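Local structure of protelomerase (Agrobacterium tumefaciens, 4F41) at residues Thr9-Lys14 against Arg76-Glu81; Pro140-Ile145 against Arg242-Asn247; Gly149-Ala154 against Ile200-Arg205; Ile178-Gln183 against Ile196-Pro201. The protein probably resolves replicated telomere junctions into covalently closed DNA hairpin ends, as other protelomerases (telomere resolvases) do, and is bound to DNA here. The protein carries 1 engineered substitution. All coordinates share one frame; numbering follows the deposited sequence.

Interaction 1: residues Thr9-Lys14 against Arg76-Glu81; sequences TSIVEK and RNAIRE. With nucleotides of chain B.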
# COMPACT_ATOMS: atom_id res chain seq x y z
N THR A 9 11.55 -20.46 5.94
CA THR A 9 12.60 -20.32 4.94
C THR A 9 13.01 -18.87 4.67
O THR A 9 14.19 -18.54 4.71
CB THR A 9 12.21 -20.99 3.61
OG1 THR A 9 11.87 -22.36 3.84
CG2 THR A 9 13.36 -20.93 2.62
N SER A 10 12.02 -18.03 4.39
CA SER A 10 12.27 -16.63 4.02
C SER A 10 13.05 -15.87 5.09
O SER A 10 13.97 -15.11 4.78
CB SER A 10 10.96 -15.91 3.71
OG SER A 10 10.08 -15.94 4.82
N ILE A 11 12.68 -16.08 6.35
CA ILE A 11 13.35 -15.41 7.47
C ILE A 11 14.82 -15.80 7.55
O ILE A 11 15.70 -14.94 7.65
CB ILE A 11 12.65 -15.71 8.82
CG1 ILE A 11 11.43 -14.80 9.01
CG2 ILE A 11 13.61 -15.51 9.98
CD1 ILE A 11 10.23 -15.17 8.17
N VAL A 12 15.09 -17.10 7.49
CA VAL A 12 16.45 -17.61 7.54
C VAL A 12 17.26 -17.13 6.34
O VAL A 12 18.46 -16.87 6.45
CB VAL A 12 16.48 -19.16 7.61
CG1 VAL A 12 17.90 -19.66 7.79
CG2 VAL A 12 15.60 -19.65 8.75
N GLU A 13 16.60 -17.00 5.20
CA GLU A 13 17.24 -16.47 4.00
C GLU A 13 17.63 -15.01 4.19
O GLU A 13 18.70 -14.58 3.76
CB GLU A 13 16.33 -16.62 2.78
CG GLU A 13 16.21 -18.05 2.27
CD GLU A 13 15.31 -18.16 1.05
OE1 GLU A 13 15.25 -19.26 0.46
OE2 GLU A 13 14.68 -17.15 0.69
N LYS A 14 16.74 -14.24 4.82
CA LYS A 14 17.02 -12.84 5.11
C LYS A 14 18.10 -12.70 6.19
O LYS A 14 18.77 -11.67 6.28
CB LYS A 14 15.75 -12.11 5.54
CG LYS A 14 14.71 -11.99 4.44
CD LYS A 14 13.47 -11.26 4.91
CE LYS A 14 12.44 -11.14 3.80
NZ LYS A 14 11.20 -10.46 4.26
N ARG A 76 3.24 -14.69 13.06
CA ARG A 76 2.17 -15.56 12.59
C ARG A 76 2.42 -16.05 11.17
O ARG A 76 2.20 -17.22 10.86
CB ARG A 76 0.82 -14.85 12.68
CG ARG A 76 0.39 -14.54 14.10
CD ARG A 76 -0.95 -13.82 14.14
NE ARG A 76 -2.00 -14.59 13.49
CZ ARG A 76 -2.71 -15.54 14.09
NH1 ARG A 76 -2.48 -15.84 15.37
NH2 ARG A 76 -3.65 -16.19 13.42
N ASN A 77 2.90 -15.15 10.30
CA ASN A 77 3.24 -15.54 8.94
C ASN A 77 4.40 -16.53 8.90
O ASN A 77 4.44 -17.42 8.05
CB ASN A 77 3.54 -14.31 8.08
CG ASN A 77 2.30 -13.51 7.75
OD1 ASN A 77 1.21 -14.06 7.63
ND2 ASN A 77 2.47 -12.20 7.60
N ALA A 78 5.34 -16.37 9.83
CA ALA A 78 6.46 -17.30 9.95
C ALA A 78 5.98 -18.68 10.38
O ALA A 78 6.42 -19.70 9.84
CB ALA A 78 7.49 -16.76 10.92
N ILE A 79 5.09 -18.71 11.37
CA ILE A 79 4.52 -19.96 11.86
C ILE A 79 3.74 -20.66 10.75
O ILE A 79 3.82 -21.88 10.59
CB ILE A 79 3.59 -19.72 13.06
CG1 ILE A 79 4.37 -19.11 14.23
CG2 ILE A 79 2.93 -21.02 13.50
CD1 ILE A 79 3.50 -18.71 15.40
N ARG A 80 2.99 -19.88 9.98
CA ARG A 80 2.25 -20.42 8.84
C ARG A 80 3.19 -20.97 7.77
O ARG A 80 2.90 -21.99 7.15
CB ARG A 80 1.33 -19.36 8.23
CG ARG A 80 -0.03 -19.27 8.90
CD ARG A 80 -0.99 -18.43 8.06
NE ARG A 80 -2.37 -18.55 8.52
CZ ARG A 80 -2.94 -17.74 9.39
NH1 ARG A 80 -4.20 -17.93 9.75
NH2 ARG A 80 -2.26 -16.72 9.91
N GLU A 81 4.31 -20.29 7.57
CA GLU A 81 5.29 -20.71 6.58
C GLU A 81 5.97 -22.01 6.99
O GLU A 81 6.21 -22.89 6.15
CB GLU A 81 6.33 -19.62 6.34
CG GLU A 81 7.35 -19.96 5.26
CD GLU A 81 8.41 -18.89 5.11
OE1 GLU A 81 9.15 -18.92 4.10
OE2 GLU A 81 8.52 -18.02 6.00
P DT B 20 -2.08 -11.56 11.26
OP1 DT B 20 -1.49 -12.91 11.14
OP2 DT B 20 -1.41 -10.52 12.06
O5' DT B 20 -2.30 -11.00 9.78
C5' DT B 20 -3.00 -11.79 8.82
C4' DT B 20 -3.03 -11.08 7.48
O4' DT B 20 -3.69 -9.80 7.63
C3' DT B 20 -1.65 -10.80 6.88
O3' DT B 20 -1.67 -11.06 5.48
C2' DT B 20 -1.44 -9.31 7.16
C1' DT B 20 -2.86 -8.77 7.11
N1 DT B 20 -3.04 -7.57 7.95
C2 DT B 20 -3.54 -6.42 7.39
O2 DT B 20 -3.86 -6.33 6.22
N3 DT B 20 -3.67 -5.37 8.26
C4 DT B 20 -3.35 -5.35 9.61
O4 DT B 20 -3.50 -4.35 10.30
C5 DT B 20 -2.83 -6.59 10.13
C7 DT B 20 -2.44 -6.71 11.57
C6 DT B 20 -2.70 -7.63 9.29
P DA B 21 -0.30 -11.02 4.63
OP1 DA B 21 -0.36 -12.11 3.63
OP2 DA B 21 0.82 -10.95 5.59
O5' DA B 21 -0.37 -9.62 3.87
C5' DA B 21 -1.36 -9.41 2.86
C4' DA B 21 -1.34 -7.97 2.37
O4' DA B 21 -1.55 -7.08 3.49
C3' DA B 21 -0.04 -7.51 1.71
O3' DA B 21 -0.34 -6.55 0.72
C2' DA B 21 0.70 -6.87 2.88
C1' DA B 21 -0.47 -6.17 3.55
N9 DA B 21 -0.25 -5.82 4.95
C8 DA B 21 0.31 -6.57 5.94
N7 DA B 21 0.36 -5.96 7.11
C5 DA B 21 -0.20 -4.72 6.85
C6 DA B 21 -0.44 -3.58 7.66
N6 DA B 21 -0.14 -3.49 8.96
N1 DA B 21 -1.02 -2.52 7.07
C2 DA B 21 -1.33 -2.57 5.77
N3 DA B 21 -1.15 -3.57 4.91
C4 DA B 21 -0.58 -4.62 5.53
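The carboxylate of E81 meets S10 with both of its oxygens, and this grip is the tight part. OE1 accepts the backbone N-H of S10, N to OE1 3.0 Å, in a nearly straight bond (168° at the hydrogen), while OE2 takes the S10 hydroxyl, OG to OE2 2.9 Å. Both donors come in on the syn side, the amide tilted 29° from the carboxylate plane and the hydroxyl closer to it. E81 spans the gap because CG stands anti to its backbone N (chi1 -177°) and the chain stays extended beyond it. The apolar part is looser: I11 CD1 lies 4.2 Å from A78 CB, and the segment axes stay 10.0 Å apart, with only 166 Å² buried. I33 of helix 28-40 also packs on A78. Other side chains of 76-81 turn to the DNA of chain B: R76 NE donates to OP1 of DT20 at 2.9 Å, and N77 ND2 to OP2 of DA21 at 2.9 Å. R76 NH1 is held by the carbonyls of L90 and A93, which should fix the guanidinium beside the phosphate. In the first turn of helix 9-16, E81 binds an amide that no i-4 carbonyl within the helix can serve; its negative charge would probably be favoured by the helix dipole.

Interaction 2: residues Pro140-Ile145 against Arg242-Asn247; sequences PLMIGI and RDTVFN. With nucleotides of chain B.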
# COMPACT_ATOMS: atom_id res chain seq x y z
N PRO A 140 13.15 5.54 -14.79
CA PRO A 140 12.07 4.63 -14.41
C PRO A 140 11.37 5.05 -13.12
O PRO A 140 10.15 4.88 -13.00
CB PRO A 140 12.80 3.30 -14.20
CG PRO A 140 13.96 3.37 -15.12
CD PRO A 140 14.40 4.80 -15.08
N LEU A 141 12.13 5.58 -12.17
CA LEU A 141 11.58 6.07 -10.91
C LEU A 141 10.57 7.18 -11.17
O LEU A 141 9.44 7.16 -10.66
CB LEU A 141 12.70 6.58 -10.01
CG LEU A 141 12.30 7.04 -8.61
CD1 LEU A 141 11.77 5.88 -7.80
CD2 LEU A 141 13.49 7.68 -7.91
N MET A 142 10.98 8.16 -11.98
CA MET A 142 10.14 9.29 -12.33
C MET A 142 8.87 8.84 -13.05
O MET A 142 7.77 9.28 -12.71
CB MET A 142 10.90 10.29 -13.19
CG MET A 142 12.07 10.96 -12.49
SD MET A 142 11.57 11.91 -11.04
CE MET A 142 13.11 12.72 -10.61
N ILE A 143 9.03 7.96 -14.03
CA ILE A 143 7.90 7.42 -14.77
C ILE A 143 6.93 6.71 -13.83
O ILE A 143 5.71 6.79 -13.99
CB ILE A 143 8.35 6.43 -15.86
CG1 ILE A 143 9.48 7.02 -16.70
CG2 ILE A 143 7.17 6.03 -16.74
CD1 ILE A 143 10.01 6.07 -17.75
N GLY A 144 7.49 6.03 -12.84
CA GLY A 144 6.69 5.35 -11.83
C GLY A 144 5.88 6.33 -11.00
O GLY A 144 4.68 6.14 -10.80
N ILE A 145 6.54 7.38 -10.51
CA ILE A 145 5.86 8.42 -9.74
C ILE A 145 4.73 9.05 -10.55
O ILE A 145 3.61 9.22 -10.05
CB ILE A 145 6.84 9.54 -9.32
CG1 ILE A 145 7.97 8.96 -8.46
CG2 ILE A 145 6.11 10.63 -8.56
CD1 ILE A 145 8.99 9.98 -8.02
N ARG A 242 10.97 7.96 -1.54
CA ARG A 242 10.58 8.91 -0.50
C ARG A 242 11.30 10.24 -0.66
O ARG A 242 10.68 11.31 -0.58
CB ARG A 242 10.85 8.31 0.88
CG ARG A 242 10.63 9.25 2.05
CD ARG A 242 10.74 8.49 3.36
NE ARG A 242 10.76 9.37 4.52
CZ ARG A 242 11.87 9.76 5.15
NH1 ARG A 242 13.05 9.34 4.72
NH2 ARG A 242 11.79 10.56 6.20
N ASP A 243 12.61 10.18 -0.90
CA ASP A 243 13.41 11.38 -1.07
C ASP A 243 13.04 12.11 -2.36
O ASP A 243 12.87 13.33 -2.38
CB ASP A 243 14.90 11.02 -1.08
CG ASP A 243 15.79 12.18 -0.66
OD1 ASP A 243 15.41 12.89 0.30
OD2 ASP A 243 16.85 12.38 -1.28
N THR A 244 12.90 11.34 -3.44
CA THR A 244 12.56 11.89 -4.75
C THR A 244 11.20 12.59 -4.72
O THR A 244 11.03 13.67 -5.28
CB THR A 244 12.56 10.80 -5.83
OG1 THR A 244 13.81 10.10 -5.81
CG2 THR A 244 12.35 11.41 -7.21
N VAL A 245 10.24 11.96 -4.05
CA VAL A 245 8.91 12.54 -3.91
C VAL A 245 8.95 13.78 -3.01
O VAL A 245 8.30 14.78 -3.29
CB VAL A 245 7.89 11.50 -3.38
CG1 VAL A 245 6.64 12.18 -2.84
CG2 VAL A 245 7.53 10.51 -4.47
N PHE A 246 9.75 13.69 -1.94
CA PHE A 246 10.00 14.83 -1.07
C PHE A 246 10.47 16.05 -1.86
O PHE A 246 9.96 17.16 -1.68
CB PHE A 246 11.06 14.47 -0.02
CG PHE A 246 10.50 13.89 1.25
CD1 PHE A 246 9.18 14.09 1.59
CD2 PHE A 246 11.31 13.15 2.10
CE1 PHE A 246 8.66 13.57 2.76
CE2 PHE A 246 10.80 12.62 3.27
CZ PHE A 246 9.47 12.83 3.60
N ASN A 247 11.44 15.84 -2.74
CA ASN A 247 12.02 16.93 -3.51
C ASN A 247 11.12 17.43 -4.65
O ASN A 247 11.08 18.62 -4.93
CB ASN A 247 13.39 16.53 -4.05
CG ASN A 247 14.38 16.17 -2.96
OD1 ASN A 247 14.30 16.68 -1.84
ND2 ASN A 247 15.31 15.28 -3.27
P DT B 25 7.07 9.75 6.29
OP1 DT B 25 6.52 11.04 6.75
OP2 DT B 25 7.84 9.69 5.02
O5' DT B 25 7.99 9.15 7.46
C5' DT B 25 7.44 9.01 8.76
C4' DT B 25 8.46 8.49 9.75
O4' DT B 25 8.83 7.13 9.42
C3' DT B 25 9.77 9.28 9.83
O3' DT B 25 10.11 9.45 11.19
C2' DT B 25 10.76 8.37 9.11
C1' DT B 25 10.23 7.01 9.55
N1 DT B 25 10.71 5.86 8.74
C2 DT B 25 11.45 4.88 9.35
O2 DT B 25 11.74 4.90 10.54
N3 DT B 25 11.84 3.86 8.53
C4 DT B 25 11.57 3.71 7.18
O4 DT B 25 11.98 2.75 6.54
C5 DT B 25 10.79 4.78 6.60
C7 DT B 25 10.44 4.74 5.14
C6 DT B 25 10.40 5.79 7.39
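Helices 140-145 and 242-247 cross at -65° with their segment axes 11.1 Å apart, the CA atoms coming nearest at I145 and V245, 7.8 Å. T244 fills the gap, and its two branches divide the work. With OG1 beside the backbone N and CG2 anti to it (chi1 -53°), the methyl is sent between M142 and I145: M142 CE and I145 CD1 both lie 3.7 Å from T244 CG2. M142 reaches it through a bend at chi2, and I145 slants across T244. The hydroxyl branch faces L141 tip to tip, CD2 to OG1 3.2 Å, but its polar partner is the carbonyl of L240, one turn back in the same helix, so its polarity is met within the helix. I145 CD1 also touches V245 CG2, at 3.9 Å, extending the apolar patch. On another side of helix 238-248, R242 NE donates to OP2 of DT25 of chain B, 3.0 Å and 153° at the hydrogen, the phosphate oxygen lying in the guanidinium plane. F246 CE2 lies over one face of that guanidinium, nearer its margin than its middle. The arrangement is that of a DNA-binding helix in the telomere resolvase catalytic domain: one side packs on helix 140-151, and another carries an arginine to the phosphate backbone.

Interaction 3: residues Gly149-Ala154 against Ile200-Arg205; sequences GMTGRA and IPVLTR. Engineered in segment 149-154: A154 (natural residue Arg).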
# COMPACT_ATOMS: atom_id res chain seq x y z
N GLY A 149 0.69 9.17 -10.03
CA GLY A 149 -0.09 10.39 -10.12
C GLY A 149 -1.24 10.34 -11.11
O GLY A 149 -2.33 10.85 -10.82
N MET A 150 -1.02 9.74 -12.27
CA MET A 150 -2.03 9.71 -13.32
C MET A 150 -3.04 8.57 -13.18
O MET A 150 -4.20 8.71 -13.57
CB MET A 150 -1.39 9.64 -14.71
CG MET A 150 -0.84 10.96 -15.24
SD MET A 150 -2.02 12.32 -15.27
CE MET A 150 -1.49 13.27 -13.85
N THR A 151 -2.60 7.43 -12.64
CA THR A 151 -3.47 6.26 -12.56
C THR A 151 -4.00 6.00 -11.15
O THR A 151 -4.97 5.28 -10.97
CB THR A 151 -2.75 4.99 -13.08
OG1 THR A 151 -1.56 4.78 -12.32
CG2 THR A 151 -2.39 5.15 -14.55
N GLY A 152 -3.35 6.60 -10.16
CA GLY A 152 -3.78 6.45 -8.78
C GLY A 152 -3.54 5.07 -8.21
O GLY A 152 -4.18 4.66 -7.25
N ARG A 153 -2.60 4.34 -8.81
CA ARG A 153 -2.22 3.03 -8.31
C ARG A 153 -1.15 3.15 -7.23
O ARG A 153 -0.36 4.10 -7.24
CB ARG A 153 -1.73 2.13 -9.44
CG ARG A 153 -2.76 1.89 -10.54
CD ARG A 153 -4.10 1.49 -9.96
NE ARG A 153 -5.12 2.51 -10.21
CZ ARG A 153 -6.35 2.48 -9.71
NH1 ARG A 153 -7.20 3.45 -9.99
NH2 ARG A 153 -6.73 1.48 -8.93
N ALA A 154 -1.14 2.20 -6.31
CA ALA A 154 -0.13 2.15 -5.26
C ALA A 154 1.26 1.96 -5.87
O ALA A 154 1.38 1.35 -6.93
CB ALA A 154 -0.44 1.03 -4.28
N ILE A 200 -10.30 1.84 -14.96
CA ILE A 200 -10.00 2.98 -14.10
C ILE A 200 -9.82 4.25 -14.93
O ILE A 200 -9.37 4.20 -16.08
CB ILE A 200 -8.72 2.75 -13.27
CG1 ILE A 200 -7.52 2.53 -14.18
CG2 ILE A 200 -8.91 1.57 -12.33
CD1 ILE A 200 -6.20 2.45 -13.44
N PRO A 201 -10.19 5.41 -14.35
CA PRO A 201 -9.99 6.69 -15.02
C PRO A 201 -8.56 7.19 -14.89
O PRO A 201 -7.90 6.90 -13.89
CB PRO A 201 -10.94 7.62 -14.27
CG PRO A 201 -10.99 7.05 -12.90
CD PRO A 201 -10.91 5.56 -13.07
N VAL A 202 -8.08 7.91 -15.89
CA VAL A 202 -6.76 8.52 -15.84
C VAL A 202 -6.88 10.04 -15.95
O VAL A 202 -7.88 10.55 -16.46
CB VAL A 202 -5.85 7.98 -16.96
CG1 VAL A 202 -5.33 6.60 -16.59
CG2 VAL A 202 -6.59 7.95 -18.28
N LEU A 203 -5.87 10.75 -15.47
CA LEU A 203 -5.94 12.21 -15.40
C LEU A 203 -5.28 12.88 -16.60
O LEU A 203 -5.24 14.11 -16.69
CB LEU A 203 -5.34 12.71 -14.08
CG LEU A 203 -5.90 12.00 -12.84
CD1 LEU A 203 -5.35 12.61 -11.57
CD2 LEU A 203 -7.42 12.02 -12.85
N THR A 204 -4.76 12.07 -17.51
CA THR A 204 -4.26 12.56 -18.79
C THR A 204 -4.76 11.60 -19.87
O THR A 204 -5.45 10.63 -19.56
CB THR A 204 -2.73 12.63 -18.82
OG1 THR A 204 -2.30 13.31 -20.01
CG2 THR A 204 -2.13 11.23 -18.80
N ARG A 205 -4.42 11.88 -21.12
CA ARG A 205 -4.84 11.00 -22.21
C ARG A 205 -4.23 9.61 -22.04
O ARG A 205 -3.10 9.47 -21.57
CB ARG A 205 -4.48 11.60 -23.58
CG ARG A 205 -3.00 11.66 -23.88
CD ARG A 205 -2.72 12.40 -25.18
NE ARG A 205 -2.33 13.78 -24.95
CZ ARG A 205 -2.06 14.65 -25.92
NH1 ARG A 205 -2.14 14.28 -27.19
NH2 ARG A 205 -1.70 15.89 -25.62
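M150 lies across L203 and T204, its chain bent at chi2 and chi3. From CB, CG sits beside the backbone N (chi1 -78°) and comes 3.8 Å from T204 CG2. SD then rests against both residues, 3.5 Å from L203 CB and 3.6 Å from T204 CB. The terminal CE ends 3.9 Å from L203 CB. The backbone of M150 holds the same neighbour: its O accepts the amide N-H of L203, N to O 3.2 Å, in the carbonyl plane and on a lone pair, with a CA-H...O contact from V202 alongside. The last turn of helix 140-151 is thus joined to the end of strand 198-201 and to the loop leading into helix 206-217, within the telomere resolvase catalytic domain; G152, at positive phi, ends the helix. Just after G152, R153 folds back, bent at chi2 and chi3, and NE donates to the O of T151 at 2.9 Å from above the carbonyl plane. I200 covers one face of its guanidinium, CG2 standing 3.4 Å above the plane, away from its middle. NH1 donates to the carbonyl of I290, and F180 makes a cation-pi contact with the group. A154, an engineered replacement of the natural arginine, packs on a phosphate of the bound DNA.

Interaction 4: residues Ile178-Gln183 against Ile196-Pro201; sequences ILFNGQ and ITYEIP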
# COMPACT_ATOMS: atom_id res chain seq x y z
N ILE A 178 -8.33 3.59 -18.72
CA ILE A 178 -7.57 2.41 -19.13
C ILE A 178 -8.02 1.21 -18.31
O ILE A 178 -8.83 1.34 -17.39
CB ILE A 178 -6.06 2.61 -18.94
CG1 ILE A 178 -5.72 2.73 -17.45
CG2 ILE A 178 -5.57 3.82 -19.71
CD1 ILE A 178 -4.24 2.93 -17.18
N LEU A 179 -7.50 0.03 -18.64
CA LEU A 179 -7.80 -1.17 -17.87
C LEU A 179 -6.64 -1.49 -16.94
O LEU A 179 -5.47 -1.35 -17.30
CB LEU A 179 -8.09 -2.35 -18.80
CG LEU A 179 -9.27 -2.20 -19.75
CD1 LEU A 179 -9.52 -3.49 -20.51
CD2 LEU A 179 -10.52 -1.77 -18.99
N PHE A 180 -6.97 -1.93 -15.72
CA PHE A 180 -5.95 -2.21 -14.72
C PHE A 180 -6.07 -3.62 -14.14
O PHE A 180 -7.17 -4.09 -13.85
CB PHE A 180 -6.00 -1.18 -13.59
CG PHE A 180 -5.23 -1.57 -12.36
CD1 PHE A 180 -3.85 -1.58 -12.37
CD2 PHE A 180 -5.89 -1.93 -11.20
CE1 PHE A 180 -3.13 -1.94 -11.25
CE2 PHE A 180 -5.19 -2.29 -10.07
CZ PHE A 180 -3.80 -2.30 -10.09
N ASN A 181 -4.93 -4.28 -13.98
CA ASN A 181 -4.88 -5.59 -13.35
C ASN A 181 -3.63 -5.74 -12.50
O ASN A 181 -2.52 -5.44 -12.95
CB ASN A 181 -4.94 -6.70 -14.40
CG ASN A 181 -4.96 -8.09 -13.78
OD1 ASN A 181 -6.02 -8.59 -13.40
ND2 ASN A 181 -3.80 -8.71 -13.67
N GLY A 182 -3.81 -6.19 -11.26
CA GLY A 182 -2.70 -6.32 -10.33
C GLY A 182 -2.99 -5.59 -9.04
O GLY A 182 -2.11 -4.94 -8.47
N GLN A 183 -4.23 -5.69 -8.58
CA GLN A 183 -4.65 -5.06 -7.33
C GLN A 183 -3.92 -5.68 -6.15
O GLN A 183 -3.79 -6.90 -6.07
CB GLN A 183 -6.16 -5.19 -7.16
CG GLN A 183 -6.73 -4.47 -5.94
CD GLN A 183 -6.85 -2.97 -6.15
OE1 GLN A 183 -6.57 -2.46 -7.23
NE2 GLN A 183 -7.27 -2.27 -5.11
N ILE A 196 -8.53 -9.49 -11.17
CA ILE A 196 -9.65 -8.91 -11.91
C ILE A 196 -9.21 -7.67 -12.67
O ILE A 196 -8.65 -6.74 -12.09
CB ILE A 196 -10.82 -8.54 -10.98
CG1 ILE A 196 -11.27 -9.76 -10.17
CG2 ILE A 196 -11.98 -7.97 -11.78
CD1 ILE A 196 -11.81 -10.89 -11.02
N THR A 197 -9.47 -7.66 -13.97
CA THR A 197 -9.17 -6.50 -14.80
C THR A 197 -10.36 -5.56 -14.86
O THR A 197 -11.37 -5.85 -15.51
CB THR A 197 -8.78 -6.92 -16.24
OG1 THR A 197 -7.62 -7.75 -16.20
CG2 THR A 197 -8.49 -5.69 -17.09
N TYR A 198 -10.26 -4.43 -14.17
CA TYR A 198 -11.34 -3.45 -14.13
C TYR A 198 -10.90 -2.10 -14.68
O TYR A 198 -9.72 -1.77 -14.68
CB TYR A 198 -11.91 -3.32 -12.71
CG TYR A 198 -10.95 -2.76 -11.69
CD1 TYR A 198 -11.07 -1.45 -11.24
CD2 TYR A 198 -9.93 -3.54 -11.16
CE1 TYR A 198 -10.20 -0.93 -10.30
CE2 TYR A 198 -9.05 -3.02 -10.22
CZ TYR A 198 -9.19 -1.72 -9.80
OH TYR A 198 -8.33 -1.20 -8.86
N GLU A 199 -11.87 -1.31 -15.13
CA GLU A 199 -11.59 -0.04 -15.79
C GLU A 199 -11.39 1.10 -14.79
O GLU A 199 -12.21 1.30 -13.89
CB GLU A 199 -12.72 0.31 -16.76
CG GLU A 199 -12.41 1.45 -17.71
CD GLU A 199 -13.52 1.70 -18.71
OE1 GLU A 199 -14.66 1.27 -18.44
OE2 GLU A 199 -13.26 2.31 -19.76
N ILE A 200 -10.30 1.84 -14.96
CA ILE A 200 -10.00 2.98 -14.10
C ILE A 200 -9.82 4.25 -14.93
O ILE A 200 -9.37 4.20 -16.08
CB ILE A 200 -8.72 2.75 -13.27
CG1 ILE A 200 -7.52 2.53 -14.18
CG2 ILE A 200 -8.91 1.57 -12.33
CD1 ILE A 200 -6.20 2.45 -13.44
N PRO A 201 -10.19 5.41 -14.35
CA PRO A 201 -9.99 6.69 -15.02
C PRO A 201 -8.56 7.19 -14.89
O PRO A 201 -7.90 6.90 -13.89
CB PRO A 201 -10.94 7.62 -14.27
CG PRO A 201 -10.99 7.05 -12.90
CD PRO A 201 -10.91 5.56 -13.07
O HOH W 1 -6.03 -6.56 -10.21
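F180 and Y198 lie side by side and point the same way from a hydrogen-bonded antiparallel pair, yet their rings are turned 86° to each other with centroids 5.6 Å apart. CD2 of F180 nears CE2 of Y198 at 3.5 Å, and the tyrosine hydroxyl comes in at the phenyl edge. Their first torsions differ: CG of F180 is anti to its N, whereas that of Y198 sits between N and carbonyl carbon (chi1 65°). Q183 crosses the tyrosine at about a right angle, its amide plane 67° from the ring, and OE1 accepts the Y198 hydroxyl, OH to OE1 2.7 Å, from above the carbonyl plane. NE2 of Q183 is bound to the carbonyl of L291. On the same face of the sheet as the two rings, I200 sets CD1 3.6 Å from F180 CB and CG1 3.7 Å from I178 CG1. L179, on the other face, lays CB against T197 CG2 at 3.8 Å and CD2 against E199 CB. Backbone bonds between I178 and I200 and between F180 and Y198 run both ways across the strands. Bonds at both ends of the Q183 amide should fix its flip and make OE1 the acceptor, tying the tyrosine hydroxyl to this turn of chain.

In the fold
Interaction 1 is a surface contact in the N-terminal helical part, about 31 to 35 Å between centres from the other three, all of which fall in the telomere resolvase catalytic domain. Interactions 2 and 3 are buried and use successive lengths of helix 140-151, the first meeting a helix through apolar branches, the second the loop after strand 198-201 through one backbone bond and a bent methionine, and the strand itself through I200 over the R153 guanidinium. Interaction 4 is partly buried and combines four backbone ladder bonds with aromatic and aliphatic packing. It shares I200 and P201 with interaction 3, and R153 touches both F180 and Y198. Interaction 1 alone relies on a carboxylate; interactions 1 and 2 both carry arginines to DNA phosphates.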